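Local structure of nucleoprotein (Human coronavirus NL63, 5N4K) at residues P27-S39 with P83-P95. The protein probably packages the viral genomic RNA into a helical ribonucleocapsid, the part modelled here being its N-terminal, RNA-binding domain. Residues are numbered along the deposited sequence; the frame is centred on the assembly and turned at random.
Sequences PPPSFYMPLLVSS and PPKVHFYYLGTGP. With SO4 (sulfate ion), chain F.
A chi1 of 174° in S30 sends OG away from its own N, toward F88 O, while Y32 and Y90, each with CG anti to the carbonyl carbon (chi1 -58° and -66°), turn their rings until the hydroxyls meet. S30 OG donates to F88 O over 2.7 Å, on a lone pair in the carbonyl plane, and accepts from Y32 N at 3.0 Å, which makes an ST turn. One water donates to S30 OG and M33 O and accepts a hydrogen bond from F88 N; a second joins F31 N to F88 O. Beyond them Y32 OH and Y90 OH share a hydrogen bond of 2.7 Å, with either able to donate, their side chains crossing at about a right angle, and F88 CE2 lies over the centre of the Y90 ring.

Further along, the chains pair as antiparallel strands: L35 and V86 exchange two backbone bonds, and V37 N gives a nearly straight one to P84 O (3.0 Å). Next to this pairing P34 CB rests over one face of the H87 imidazole, 3.7 Å from its centroid, while H87 NE2 bonds to Q69. K85 runs extended past P34 and L36, and its NZ grips sulfate O2 at 2.6 Å; R71 and Q69 hold the same ion. The waters bind the loop at S30-M33 to F88, beyond the strand pairing at 35-37, and the sulfate, though probably from the crystallisation liquor, marks a site that could perhaps receive RNA phosphate.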
# COMPACT_ATOMS: atom_id res chain seq x y z
N PRO A 27 -2.15 -2.87 7.28
CA PRO A 27 -2.28 -1.44 7.07
C PRO A 27 -3.67 -0.96 7.40
O PRO A 27 -4.63 -1.76 7.42
CB PRO A 27 -1.99 -1.29 5.58
CG PRO A 27 -2.23 -2.56 5.00
CD PRO A 27 -1.89 -3.60 6.03
N PRO A 28 -3.79 0.34 7.67
CA PRO A 28 -5.08 0.81 8.16
C PRO A 28 -6.18 0.75 7.12
O PRO A 28 -5.96 1.03 5.94
CB PRO A 28 -4.83 2.27 8.52
CG PRO A 28 -3.41 2.46 8.38
CD PRO A 28 -2.76 1.40 7.66
N PRO A 29 -7.42 0.46 7.60
CA PRO A 29 -8.55 0.49 6.69
C PRO A 29 -9.07 1.90 6.47
O PRO A 29 -8.93 2.77 7.29
CB PRO A 29 -9.66 -0.33 7.44
CG PRO A 29 -9.19 -0.57 8.76
CD PRO A 29 -7.85 0.08 8.99
N SER A 30 -9.72 2.08 5.33
CA SER A 30 -10.37 3.35 4.96
C SER A 30 -11.71 3.45 5.65
O SER A 30 -12.39 2.47 5.84
CB SER A 30 -10.55 3.37 3.46
OG SER A 30 -11.30 4.47 2.96
N PHE A 31 -12.09 4.66 5.95
CA PHE A 31 -13.45 4.92 6.43
C PHE A 31 -14.48 4.62 5.37
O PHE A 31 -15.71 4.51 5.73
CB PHE A 31 -13.63 6.36 6.87
CG PHE A 31 -12.96 6.70 8.16
CD1 PHE A 31 -13.53 6.32 9.34
CD2 PHE A 31 -11.80 7.44 8.25
CE1 PHE A 31 -12.95 6.56 10.55
CE2 PHE A 31 -11.19 7.71 9.48
CZ PHE A 31 -11.77 7.25 10.67
N TYR A 32 -14.12 4.56 4.10
CA TYR A 32 -15.06 4.50 3.01
C TYR A 32 -14.88 3.25 2.15
O TYR A 32 -13.79 2.73 2.04
CB TYR A 32 -14.95 5.74 2.09
CG TYR A 32 -15.17 6.99 2.85
CD1 TYR A 32 -16.48 7.42 3.19
CD2 TYR A 32 -14.10 7.79 3.33
CE1 TYR A 32 -16.71 8.53 4.00
CE2 TYR A 32 -14.29 8.87 4.14
CZ TYR A 32 -15.58 9.24 4.47
OH TYR A 32 -15.87 10.35 5.17
N MET A 33 -15.97 2.80 1.52
CA MET A 33 -15.87 1.87 0.44
C MET A 33 -14.96 2.40 -0.66
O MET A 33 -14.91 3.62 -0.87
CB MET A 33 -17.28 1.55 -0.14
CG MET A 33 -18.12 0.65 0.81
SD MET A 33 -17.44 -0.96 1.14
CE MET A 33 -17.74 -1.79 -0.44
N PRO A 34 -14.31 1.52 -1.41
CA PRO A 34 -13.50 1.97 -2.55
C PRO A 34 -14.34 2.40 -3.72
O PRO A 34 -15.55 2.09 -3.83
CB PRO A 34 -12.67 0.76 -2.90
CG PRO A 34 -13.51 -0.41 -2.45
CD PRO A 34 -14.27 0.07 -1.28
N LEU A 35 -13.68 3.07 -4.68
CA LEU A 35 -14.21 3.26 -6.01
C LEU A 35 -13.47 2.27 -6.92
O LEU A 35 -12.30 1.86 -6.68
CB LEU A 35 -13.99 4.66 -6.54
CG LEU A 35 -14.49 5.73 -5.60
CD1 LEU A 35 -14.12 7.12 -6.22
CD2 LEU A 35 -15.94 5.59 -5.32
N LEU A 36 -14.14 1.96 -8.05
CA LEU A 36 -13.57 1.17 -9.09
C LEU A 36 -13.20 2.10 -10.27
O LEU A 36 -14.00 2.95 -10.63
CB LEU A 36 -14.68 0.13 -9.49
CG LEU A 36 -14.15 -0.99 -10.27
CD1 LEU A 36 -13.29 -1.95 -9.42
CD2 LEU A 36 -15.39 -1.72 -10.85
N VAL A 37 -12.04 1.89 -10.88
CA VAL A 37 -11.61 2.69 -12.02
C VAL A 37 -11.71 1.83 -13.26
O VAL A 37 -10.87 0.96 -13.48
CB VAL A 37 -10.19 3.18 -11.86
CG1 VAL A 37 -9.89 4.20 -12.94
CG2 VAL A 37 -10.00 3.92 -10.56
N SER A 38 -12.78 2.06 -14.05
CA SER A 38 -12.97 1.27 -15.26
C SER A 38 -12.33 2.02 -16.45
O SER A 38 -11.54 3.01 -16.28
CB SER A 38 -14.45 0.94 -15.40
OG SER A 38 -14.87 0.15 -14.26
N SER A 39 -12.70 1.70 -17.65
CA SER A 39 -11.94 2.22 -18.85
C SER A 39 -10.36 2.12 -18.80
O SER A 39 -9.81 1.36 -18.00
CB SER A 39 -12.46 3.60 -19.24
OG SER A 39 -12.22 3.94 -20.59
N PRO A 83 -10.10 -4.04 -13.22
CA PRO A 83 -10.05 -2.63 -12.93
C PRO A 83 -9.50 -2.44 -11.52
O PRO A 83 -9.81 -3.13 -10.58
CB PRO A 83 -11.49 -2.20 -12.98
CG PRO A 83 -12.06 -3.14 -14.02
CD PRO A 83 -11.47 -4.44 -13.68
N PRO A 84 -8.63 -1.42 -11.41
CA PRO A 84 -8.11 -1.15 -10.07
C PRO A 84 -9.15 -0.57 -9.16
O PRO A 84 -10.13 0.01 -9.61
CB PRO A 84 -6.96 -0.16 -10.31
CG PRO A 84 -7.18 0.38 -11.61
CD PRO A 84 -7.98 -0.60 -12.44
N LYS A 85 -8.95 -0.73 -7.86
CA LYS A 85 -9.72 -0.05 -6.87
C LYS A 85 -8.88 1.09 -6.27
O LYS A 85 -7.67 1.09 -6.32
CB LYS A 85 -10.20 -0.96 -5.76
CG LYS A 85 -11.39 -1.85 -6.20
CD LYS A 85 -11.73 -2.86 -5.11
CE LYS A 85 -12.81 -3.74 -5.67
NZ LYS A 85 -13.11 -4.88 -4.75
N VAL A 86 -9.58 2.11 -5.79
CA VAL A 86 -8.95 3.19 -5.03
C VAL A 86 -9.64 3.36 -3.70
O VAL A 86 -10.88 3.33 -3.62
CB VAL A 86 -8.92 4.52 -5.84
CG1 VAL A 86 -7.94 4.45 -6.99
CG2 VAL A 86 -10.31 4.95 -6.33
N HIS A 87 -8.86 3.58 -2.65
CA HIS A 87 -9.41 3.80 -1.30
C HIS A 87 -8.96 5.16 -0.78
O HIS A 87 -7.78 5.53 -0.93
CB HIS A 87 -8.89 2.71 -0.34
CG HIS A 87 -9.22 1.31 -0.72
ND1 HIS A 87 -10.23 0.63 -0.12
CD2 HIS A 87 -8.64 0.50 -1.59
CE1 HIS A 87 -10.33 -0.56 -0.67
NE2 HIS A 87 -9.36 -0.69 -1.55
N PHE A 88 -9.89 5.87 -0.12
CA PHE A 88 -9.59 7.23 0.30
C PHE A 88 -9.11 7.25 1.73
O PHE A 88 -9.69 6.58 2.63
CB PHE A 88 -10.88 8.09 0.25
CG PHE A 88 -10.64 9.46 0.84
CD1 PHE A 88 -10.05 10.43 0.05
CD2 PHE A 88 -10.96 9.74 2.13
CE1 PHE A 88 -9.75 11.68 0.58
CE2 PHE A 88 -10.66 10.99 2.69
CZ PHE A 88 -10.05 11.92 1.90
N TYR A 89 -8.13 8.09 2.00
CA TYR A 89 -7.63 8.34 3.34
C TYR A 89 -7.38 9.83 3.49
O TYR A 89 -6.85 10.50 2.63
CB TYR A 89 -6.31 7.60 3.55
CG TYR A 89 -6.42 6.11 3.40
CD1 TYR A 89 -6.23 5.50 2.17
CD2 TYR A 89 -6.69 5.33 4.53
CE1 TYR A 89 -6.35 4.10 2.04
CE2 TYR A 89 -6.82 3.97 4.36
CZ TYR A 89 -6.67 3.45 3.17
OH TYR A 89 -6.76 2.00 3.01
N TYR A 90 -7.74 10.36 4.66
CA TYR A 90 -7.44 11.75 5.00
C TYR A 90 -5.95 11.97 5.10
O TYR A 90 -5.20 11.09 5.51
CB TYR A 90 -8.18 12.11 6.32
CG TYR A 90 -9.72 12.11 6.15
CD1 TYR A 90 -10.36 13.24 5.66
CD2 TYR A 90 -10.49 11.05 6.55
CE1 TYR A 90 -11.74 13.25 5.45
CE2 TYR A 90 -11.83 11.01 6.37
CZ TYR A 90 -12.44 12.12 5.81
OH TYR A 90 -13.81 12.10 5.61
N LEU A 91 -5.55 13.19 4.86
CA LEU A 91 -4.15 13.57 4.96
C LEU A 91 -3.62 13.25 6.36
O LEU A 91 -4.23 13.56 7.36
CB LEU A 91 -3.98 15.08 4.64
CG LEU A 91 -2.54 15.59 4.62
CD1 LEU A 91 -1.70 14.98 3.55
CD2 LEU A 91 -2.65 17.10 4.36
N GLY A 92 -2.45 12.60 6.41
CA GLY A 92 -1.85 12.19 7.68
C GLY A 92 -2.43 10.99 8.30
O GLY A 92 -2.13 10.71 9.49
N THR A 93 -3.19 10.20 7.53
CA THR A 93 -3.76 8.94 7.96
C THR A 93 -3.49 7.92 6.88
O THR A 93 -3.01 8.25 5.84
CB THR A 93 -5.25 9.04 8.26
OG1 THR A 93 -5.99 9.02 7.01
CG2 THR A 93 -5.61 10.35 9.06
N GLY A 94 -3.85 6.66 7.19
CA GLY A 94 -3.78 5.58 6.18
C GLY A 94 -2.39 5.04 5.97
O GLY A 94 -1.46 5.32 6.74
N PRO A 95 -2.23 4.22 4.94
CA PRO A 95 -0.93 3.58 4.61
C PRO A 95 0.12 4.55 4.30
O PRO A 95 1.32 4.23 4.41
CB PRO A 95 -1.28 2.67 3.45
CG PRO A 95 -2.50 3.26 2.81
CD PRO A 95 -3.27 3.83 3.95
S SO4 F . -10.62 -7.41 -4.41
O1 SO4 F . -10.21 -7.96 -5.72
O2 SO4 F . -10.77 -5.95 -4.43
O3 SO4 F . -9.45 -7.63 -3.56
O4 SO4 F . -11.91 -7.95 -3.89
O HOH W 1 -12.37 4.46 0.12
O HOH W 2 -10.50 6.97 5.22